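Local coordinates for OmpT protein (Vibrio cholerae serotype O1, PDB 6EHD) that probably acts as a general diffusion porin, forming a water-filled beta-barrel channel through the outer membrane for ions and small solutes, at residues 141-153 / 162-174. The protein carries 1 engineered substitution. Sequence-based numbering, arbitrary orientation. Where two conformers were deposited one is given.
Sequences EDNAKQELAELYV and VHAGGGQNRDKAF
Segments 141-153 and 162-174 pair as antiparallel strands, the strand axes 4.7 Å apart at 170°, with paired backbone bonds at Glu147-Arg170, Ala149-Gln168, Leu151-Gly166 and Val153-Ala164. On the face carrying Leu148, Glu150 and Tyr152, the Tyr152 ring folds back across the partner strand, CG beside its own backbone N (chi1 -68°), and lies over the Gly165-Gly166 backbone: Gly166 N sits 3.5 Å above the ring plane, over its centre. The bare CA of Gly165 comes within 3.6 Å of Tyr152 CD2, so strand and ring close up without an intervening side chain. The phenol OH bonds to Tyr215, while Glu150 turns to Tyr196 and Ser91. Toward the Gln146-Asp171 end, the Asn169 amide donates two bonds through one nitrogen: ND2 reaches Gln146 OE1 at 2.9 Å from above the carbonyl plane, and Glu147 O at 3.0 Å. That carbonyl also takes Arg170 N, from the opposite face. Gln146 NE2 extends the relay of side-chain bonds to Asp171 OD2 (3.0 Å), meeting the anti side, with amide and carboxylate planes 70° apart; Asp171 OD1 closes an Asx turn onto Ala173 N. On the other face Glu147 and Arg170 run side by side, bridged by a water from Glu147 OE1 to Arg170 NH1, while the guanidinium forms a salt bridge with Asp191. Lys172 NZ bonds to OD1 of the poorly ordered Asn143 (3.0 Å) and makes a long salt bridge with Glu147 OE2 (3.9 Å). This is a beta hairpin of the porin barrel wall, its Tyr152 face packing against helix 90-94.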
ATOM      1  N   GLU A 141      18.184 -12.708   4.453  1.00 61.79           N
ATOM      2  CA  GLU A 141      19.222 -12.834   5.506  1.00 77.43           C
ATOM      3  C   GLU A 141      19.542 -14.268   5.717  1.00 75.76           C
ATOM      4  O   GLU A 141      19.021 -14.906   6.633  1.00 80.39           O
ATOM      5  CB  GLU A 141      18.896 -12.018   6.738  1.00 75.67           C
ATOM      6  CG  GLU A 141      19.407 -10.592   6.507  1.00 73.32           C
ATOM      7  CD  GLU A 141      18.875  -9.597   7.484  1.00 72.35           C
ATOM      8  OE1 GLU A 141      19.281  -8.421   7.397  1.00 72.37           O
ATOM      9  OE2 GLU A 141      18.068  -9.999   8.343  1.00 66.18           O
ATOM     10  N   ASP A 142      20.374 -14.749   4.787  1.00 78.83           N
ATOM     11  CA  ASP A 142      20.574 -16.174   4.540  1.00 85.87           C
ATOM     12  C   ASP A 142      19.190 -16.873   4.544  1.00 83.59           C
ATOM     13  O   ASP A 142      18.948 -17.798   5.306  1.00 79.49           O
ATOM     14  CB  ASP A 142      21.582 -16.745   5.555  1.00 87.51           C
ATOM     15  CG  ASP A 142      22.953 -16.003   5.527  1.00 95.38           C
ATOM     16  OD1 ASP A 142      23.602 -15.929   4.456  1.00 88.69           O
ATOM     17  OD2 ASP A 142      23.391 -15.489   6.582  1.00 98.56           O
ATOM     18  N   ASN A 143      18.279 -16.335   3.723  1.00 83.98           N
ATOM     19  CA  ASN A 143      16.895 -16.822   3.543  1.00 85.01           C
ATOM     20  C   ASN A 143      15.922 -16.622   4.705  1.00 78.82           C
ATOM     21  O   ASN A 143      14.813 -17.144   4.652  1.00 87.68           O
ATOM     22  CB  ASN A 143      16.869 -18.304   3.088  1.00 90.69           C
ATOM     23  CG  ASN A 143      17.449 -18.507   1.699  1.00 93.34           C
ATOM     24  OD1 ASN A 143      17.752 -17.557   0.971  1.00103.04           O
ATOM     25  ND2 ASN A 143      17.583 -19.759   1.319  1.00 88.38           N
ATOM     26  N   ALA A 144      16.303 -15.857   5.728  1.00 70.15           N
ATOM     27  CA  ALA A 144      15.380 -15.524   6.849  1.00 65.67           C
ATOM     28  C   ALA A 144      14.380 -14.386   6.483  1.00 65.08           C
ATOM     29  O   ALA A 144      13.367 -14.171   7.173  1.00 64.92           O
ATOM     30  CB  ALA A 144      16.187 -15.133   8.089  1.00 60.62           C
ATOM     31  N   LYS A 145      14.684 -13.649   5.414  1.00 59.70           N
ATOM     32  CA  LYS A 145      13.817 -12.548   4.924  1.00 53.25           C
ATOM     33  C   LYS A 145      13.639 -12.753   3.423  1.00 49.30           C
ATOM     34  O   LYS A 145      14.459 -13.399   2.785  1.00 44.20           O
ATOM     35  CB  LYS A 145      14.486 -11.199   5.194  1.00 50.46           C
ATOM     36  CG  LYS A 145      14.572 -10.799   6.659  1.00 51.45           C
ATOM     37  CD  LYS A 145      15.278  -9.459   6.732  1.00 56.59           C
ATOM     38  CE  LYS A 145      15.240  -8.817   8.106  1.00 63.99           C
ATOM     39  NZ  LYS A 145      15.597  -9.749   9.188  1.00 60.98           N
ATOM     40  N   GLN A 146      12.579 -12.199   2.846  1.00 42.76           N
ATOM     41  CA  GLN A 146      12.369 -12.295   1.376  1.00 39.66           C
ATOM     42  C   GLN A 146      13.408 -11.594   0.528  1.00 33.26           C
ATOM     43  O   GLN A 146      14.102 -10.641   0.979  1.00 42.40           O
ATOM     44  CB  GLN A 146      10.954 -11.746   1.058  1.00 42.36           C
ATOM     45  CG  GLN A 146       9.809 -12.502   1.717  1.00 40.52           C
ATOM     46  CD  GLN A 146       8.438 -11.816   1.508  1.00 44.13           C
ATOM     47  OE1 GLN A 146       8.385 -10.666   1.042  1.00 37.90           O
ATOM     48  NE2 GLN A 146       7.337 -12.516   1.851  1.00 39.03           N
ATOM     49  N   GLU A 147      13.524 -12.002  -0.738  1.00 31.81           N
ATOM     50  CA  GLU A 147      14.229 -11.196  -1.733  1.00 32.27           C
ATOM     51  C   GLU A 147      13.293 -10.080  -2.275  1.00 31.15           C
ATOM     52  O   GLU A 147      12.098 -10.372  -2.520  1.00 32.34           O
ATOM     53  CB  GLU A 147      14.687 -12.029  -2.940  1.00 37.46           C
ATOM     54  CG  GLU A 147      15.560 -13.260  -2.560  1.00 43.42           C
ATOM     55  CD  GLU A 147      16.030 -14.082  -3.763  1.00 52.86           C
ATOM     56  OE1 GLU A 147      15.851 -13.683  -4.942  1.00 58.69           O
ATOM     57  OE2 GLU A 147      16.568 -15.169  -3.523  1.00 62.82           O
ATOM     58  N   LEU A 148      13.855  -8.918  -2.550  1.00 31.31           N
ATOM     59  CA  LEU A 148      13.100  -7.754  -3.106  1.00 30.68           C
ATOM     60  C   LEU A 148      14.001  -6.808  -3.873  1.00 29.66           C
ATOM     61  O   LEU A 148      15.069  -6.386  -3.411  1.00 30.40           O
ATOM     62  CB  LEU A 148      12.384  -7.001  -1.963  1.00 29.47           C
ATOM     63  CG  LEU A 148      11.525  -5.780  -2.291  1.00 28.71           C
ATOM     64  CD1 LEU A 148      10.256  -6.220  -3.011  1.00 29.36           C
ATOM     65  CD2 LEU A 148      11.179  -5.018  -1.048  1.00 32.27           C
ATOM     66  N   ALA A 149      13.525  -6.409  -5.048  1.00 25.23           N
ATOM     67  CA  ALA A 149      14.168  -5.407  -5.818  1.00 28.41           C
ATOM     68  C   ALA A 149      13.065  -4.647  -6.638  1.00 25.22           C
ATOM     69  O   ALA A 149      12.259  -5.309  -7.336  1.00 27.12           O
ATOM     70  CB  ALA A 149      15.203  -6.035  -6.774  1.00 31.77           C
ATOM     71  N   GLU A 150      13.122  -3.310  -6.591  1.00 28.94           N
ATOM     72  CA  GLU A 150      12.077  -2.453  -7.199  1.00 25.71           C
ATOM     73  C   GLU A 150      12.639  -1.184  -7.800  1.00 26.19           C
ATOM     74  O   GLU A 150      13.602  -0.636  -7.278  1.00 24.80           O
ATOM     75  CB  GLU A 150      11.022  -2.064  -6.089  1.00 24.78           C
ATOM     76  CG  GLU A 150      10.337  -3.272  -5.461  1.00 25.31           C
ATOM     77  CD  GLU A 150       9.145  -2.911  -4.530  1.00 25.94           C
ATOM     78  OE1 GLU A 150       9.332  -1.919  -3.743  1.00 27.16           O
ATOM     79  OE2 GLU A 150       8.119  -3.632  -4.572  1.00 27.05           O
ATOM     80  N   LEU A 151      11.990  -0.669  -8.867  1.00 23.76           N
ATOM     81  CA  LEU A 151      12.365   0.588  -9.526  1.00 22.61           C
ATOM     82  C   LEU A 151      11.152   1.209 -10.164  1.00 23.45           C
ATOM     83  O   LEU A 151      10.433   0.487 -10.900  1.00 24.40           O
ATOM     84  CB  LEU A 151      13.435   0.335 -10.638  1.00 27.29           C
ATOM     85  CG  LEU A 151      13.786   1.507 -11.566  1.00 30.98           C
ATOM     86  CD1 LEU A 151      14.461   2.566 -10.794  1.00 31.88           C
ATOM     87  CD2 LEU A 151      14.731   1.090 -12.729  1.00 35.35           C
ATOM     88  N   TYR A 152      10.922   2.487  -9.859  1.00 23.58           N
ATOM     89  CA  TYR A 152       9.817   3.296 -10.420  1.00 22.75           C
ATOM     90  C   TYR A 152      10.373   4.656 -10.905  1.00 24.53           C
ATOM     91  O   TYR A 152      11.301   5.237 -10.263  1.00 25.10           O
ATOM     92  CB  TYR A 152       8.688   3.491  -9.356  1.00 22.64           C
ATOM     93  CG  TYR A 152       7.931   2.232  -9.000  1.00 22.68           C
ATOM     94  CD1 TYR A 152       8.414   1.296  -8.089  1.00 21.83           C
ATOM     95  CD2 TYR A 152       6.664   1.970  -9.550  1.00 21.61           C
ATOM     96  CE1 TYR A 152       7.711   0.136  -7.794  1.00 22.12           C
ATOM     97  CE2 TYR A 152       5.932   0.851  -9.205  1.00 23.03           C
ATOM     98  CZ  TYR A 152       6.454  -0.083  -8.353  1.00 22.97           C
ATOM     99  OH  TYR A 152       5.716  -1.254  -8.067  1.00 24.39           O
ATOM    100  N   VAL A 153       9.754   5.250 -11.937  1.00 22.69           N
ATOM    101  CA  VAL A 153      10.079   6.622 -12.405  1.00 23.29           C
ATOM    102  C   VAL A 153       8.806   7.405 -12.645  1.00 26.07           C
ATOM    103  O   VAL A 153       7.796   6.801 -13.066  1.00 25.67           O
ATOM    104  CB  VAL A 153      10.940   6.581 -13.736  1.00 27.97           C
ATOM    105  CG1 VAL A 153      10.186   5.907 -14.861  1.00 32.16           C
ATOM    106  CG2 VAL A 153      11.262   7.964 -14.218  1.00 34.65           C
ATOM    107  N   VAL A 162       2.330  11.198 -14.192  1.00 20.79           N
ATOM    108  CA  VAL A 162       2.490   9.843 -14.676  0.50 23.84           C
ATOM    109  C   VAL A 162       3.579   9.093 -13.973  1.00 23.86           C
ATOM    110  O   VAL A 162       4.546   9.727 -13.476  1.00 24.45           O
ATOM    111  CB  VAL A 162       2.737   9.824 -16.198  0.50 23.32           C
ATOM    112  CG1 VAL A 162       4.118  10.488 -16.637  0.50 19.33           C
ATOM    113  CG2 VAL A 162       2.609   8.418 -16.648  0.50 27.53           C
ATOM    114  N   HIS A 163       3.440   7.762 -13.844  1.00 21.60           N
ATOM    115  CA  HIS A 163       4.550   6.954 -13.323  1.00 21.96           C
ATOM    116  C   HIS A 163       4.471   5.551 -13.873  1.00 23.68           C
ATOM    117  O   HIS A 163       3.399   5.131 -14.413  1.00 23.39           O
ATOM    118  CB  HIS A 163       4.625   6.934 -11.776  1.00 23.81           C
ATOM    119  CG  HIS A 163       3.407   6.455 -11.032  1.00 22.91           C
ATOM    120  ND1 HIS A 163       3.119   5.123 -10.865  1.00 23.18           N
ATOM    121  CD2 HIS A 163       2.567   7.121 -10.204  1.00 24.39           C
ATOM    122  CE1 HIS A 163       2.128   4.980  -9.999  1.00 21.65           C
ATOM    123  NE2 HIS A 163       1.736   6.201  -9.609  1.00 24.22           N
ATOM    124  N   ALA A 164       5.608   4.888 -13.846  1.00 22.22           N
ATOM    125  CA  ALA A 164       5.727   3.470 -14.256  1.00 21.98           C
ATOM    126  C   ALA A 164       6.822   2.758 -13.548  1.00 24.24           C
ATOM    127  O   ALA A 164       7.786   3.386 -13.088  1.00 25.75           O
ATOM    128  CB  ALA A 164       6.029   3.485 -15.780  1.00 24.66           C
ATOM    129  N   GLY A 165       6.721   1.430 -13.413  1.00 23.50           N
ATOM    130  CA  GLY A 165       7.750   0.690 -12.699  1.00 25.13           C
ATOM    131  C   GLY A 165       7.246  -0.646 -12.203  1.00 22.76           C
ATOM    132  O   GLY A 165       6.117  -1.113 -12.507  1.00 23.90           O
ATOM    133  N   GLY A 166       8.069  -1.228 -11.342  1.00 23.07           N
ATOM    134  CA  GLY A 166       7.760  -2.508 -10.789  1.00 24.01           C
ATOM    135  C   GLY A 166       8.960  -3.194 -10.195  1.00 26.05           C
ATOM    136  O   GLY A 166       9.872  -2.551  -9.661  1.00 26.75           O
ATOM    137  N   GLY A 167       8.891  -4.508 -10.173  1.00 28.06           N
ATOM    138  CA  GLY A 167       9.885  -5.295  -9.453  1.00 30.08           C
ATOM    139  C   GLY A 167       9.616  -6.781  -9.315  1.00 27.98           C
ATOM    140  O   GLY A 167       8.778  -7.364 -10.021  1.00 28.26           O
ATOM    141  N   GLN A 168      10.425  -7.390  -8.433  1.00 28.74           N
ATOM    142  CA  GLN A 168      10.352  -8.792  -8.111  1.00 29.11           C
ATOM    143  C   GLN A 168      10.528  -9.099  -6.652  1.00 29.69           C
ATOM    144  O   GLN A 168      11.410  -8.515  -6.006  1.00 30.60           O
ATOM    145  CB  GLN A 168      11.433  -9.577  -8.996  1.00 32.01           C
ATOM    146  CG  GLN A 168      11.154 -11.069  -8.933  1.00 37.77           C
ATOM    147  CD  GLN A 168      12.065 -11.826  -9.909  1.00 43.64           C
ATOM    148  OE1 GLN A 168      11.701 -12.114 -11.103  1.00 43.69           O
ATOM    149  NE2 GLN A 168      13.262 -12.020  -9.468  1.00 40.70           N
ATOM    150  N   ASN A 169       9.671  -9.973  -6.106  1.00 28.76           N
ATOM    151  CA  ASN A 169       9.603 -10.293  -4.673  1.00 30.99           C
ATOM    152  C   ASN A 169       9.529 -11.843  -4.566  1.00 32.27           C
ATOM    153  O   ASN A 169       8.690 -12.460  -5.216  1.00 32.48           O
ATOM    154  CB  ASN A 169       8.385  -9.623  -4.027  1.00 28.59           C
ATOM    155  CG  ASN A 169       8.180  -9.891  -2.544  1.00 31.62           C
ATOM    156  OD1 ASN A 169       7.014  -9.899  -2.128  1.00 31.14           O
ATOM    157  ND2 ASN A 169       9.284 -10.000  -1.681  1.00 30.60           N
ATOM    158  N   ARG A 170      10.476 -12.449  -3.834  1.00 33.51           N
ATOM    159  CA  ARG A 170      10.537 -13.950  -3.706  1.00 35.77           C
ATOM    160  C   ARG A 170      10.480 -14.372  -2.275  1.00 36.63           C
ATOM    161  O   ARG A 170      11.202 -13.812  -1.445  1.00 34.98           O
ATOM    162  CB  ARG A 170      11.842 -14.521  -4.331  1.00 36.83           C
ATOM    163  CG  ARG A 170      11.848 -16.065  -4.405  1.00 41.12           C
ATOM    164  CD  ARG A 170      12.975 -16.581  -5.314  1.00 44.38           C
ATOM    165  NE  ARG A 170      13.118 -18.041  -5.185  1.00 48.66           N
ATOM    166  CZ  ARG A 170      14.134 -18.739  -5.708  1.00 56.75           C
ATOM    167  NH1 ARG A 170      15.117 -18.133  -6.395  1.00 51.86           N
ATOM    168  NH2 ARG A 170      14.170 -20.057  -5.547  1.00 60.89           N
ATOM    169  N   ASP A 171       9.629 -15.354  -1.970  1.00 36.28           N
ATOM    170  CA  ASP A 171       9.559 -15.934  -0.642  1.00 39.49           C
ATOM    171  C   ASP A 171       9.736 -17.479  -0.786  1.00 45.46           C
ATOM    172  O   ASP A 171       8.863 -18.165  -1.345  1.00 40.43           O
ATOM    173  CB  ASP A 171       8.242 -15.669   0.040  1.00 36.97           C
ATOM    174  CG  ASP A 171       8.250 -16.133   1.538  1.00 48.09           C
ATOM    175  OD1 ASP A 171       8.779 -17.208   1.854  1.00 47.69           O
ATOM    176  OD2 ASP A 171       7.756 -15.415   2.401  1.00 43.74           O
ATOM    177  N   LYS A 172      10.841 -17.988  -0.257  1.00 45.92           N
ATOM    178  CA  LYS A 172      11.215 -19.408  -0.466  1.00 51.23           C
ATOM    179  C   LYS A 172      10.411 -20.379   0.386  1.00 50.38           C
ATOM    180  O   LYS A 172      10.453 -21.564   0.118  1.00 56.10           O
ATOM    181  CB  LYS A 172      12.723 -19.594  -0.234  1.00 52.17           C
ATOM    182  CG  LYS A 172      13.573 -19.061  -1.373  1.00 56.93           C
ATOM    183  CD  LYS A 172      15.044 -18.969  -0.964  1.00 61.40           C
ATOM    184  CE  LYS A 172      15.888 -18.464  -2.103  1.00 63.33           C
ATOM    185  NZ  LYS A 172      17.350 -18.592  -1.814  1.00 68.82           N
ATOM    186  N   ALA A 173       9.655 -19.888   1.362  1.00 50.15           N
ATOM    187  CA  ALA A 173       8.782 -20.725   2.165  1.00 52.62           C
ATOM    188  C   ALA A 173       7.471 -20.045   2.483  1.00 49.60           C
ATOM    189  O   ALA A 173       7.112 -19.834   3.643  1.00 50.01           O
ATOM    190  CB  ALA A 173       9.494 -21.122   3.461  1.00 57.93           C
ATOM    191  N   PHE A 174       6.713 -19.721   1.442  1.00 54.50           N
ATOM    192  CA  PHE A 174       5.462 -18.970   1.612  1.00 48.77           C
ATOM    193  C   PHE A 174       4.302 -19.941   1.966  1.00 47.74           C
ATOM    194  O   PHE A 174       4.051 -20.899   1.231  1.00 48.82           O
ATOM    195  CB  PHE A 174       5.119 -18.212   0.307  1.00 44.72           C
ATOM    196  CG  PHE A 174       3.968 -17.271   0.444  1.00 46.65           C
ATOM    197  CD1 PHE A 174       4.119 -16.045   1.100  1.00 45.56           C
ATOM    198  CD2 PHE A 174       2.724 -17.589  -0.075  1.00 45.27           C
ATOM    199  CE1 PHE A 174       3.027 -15.180   1.239  1.00 40.64           C
ATOM    200  CE2 PHE A 174       1.652 -16.690   0.014  1.00 45.24           C
ATOM    201  CZ  PHE A 174       1.807 -15.489   0.681  1.00 44.55           C
TER
HETATM  202  O   HOH W   1      15.718 -15.414  -7.344  1.00 51.29           O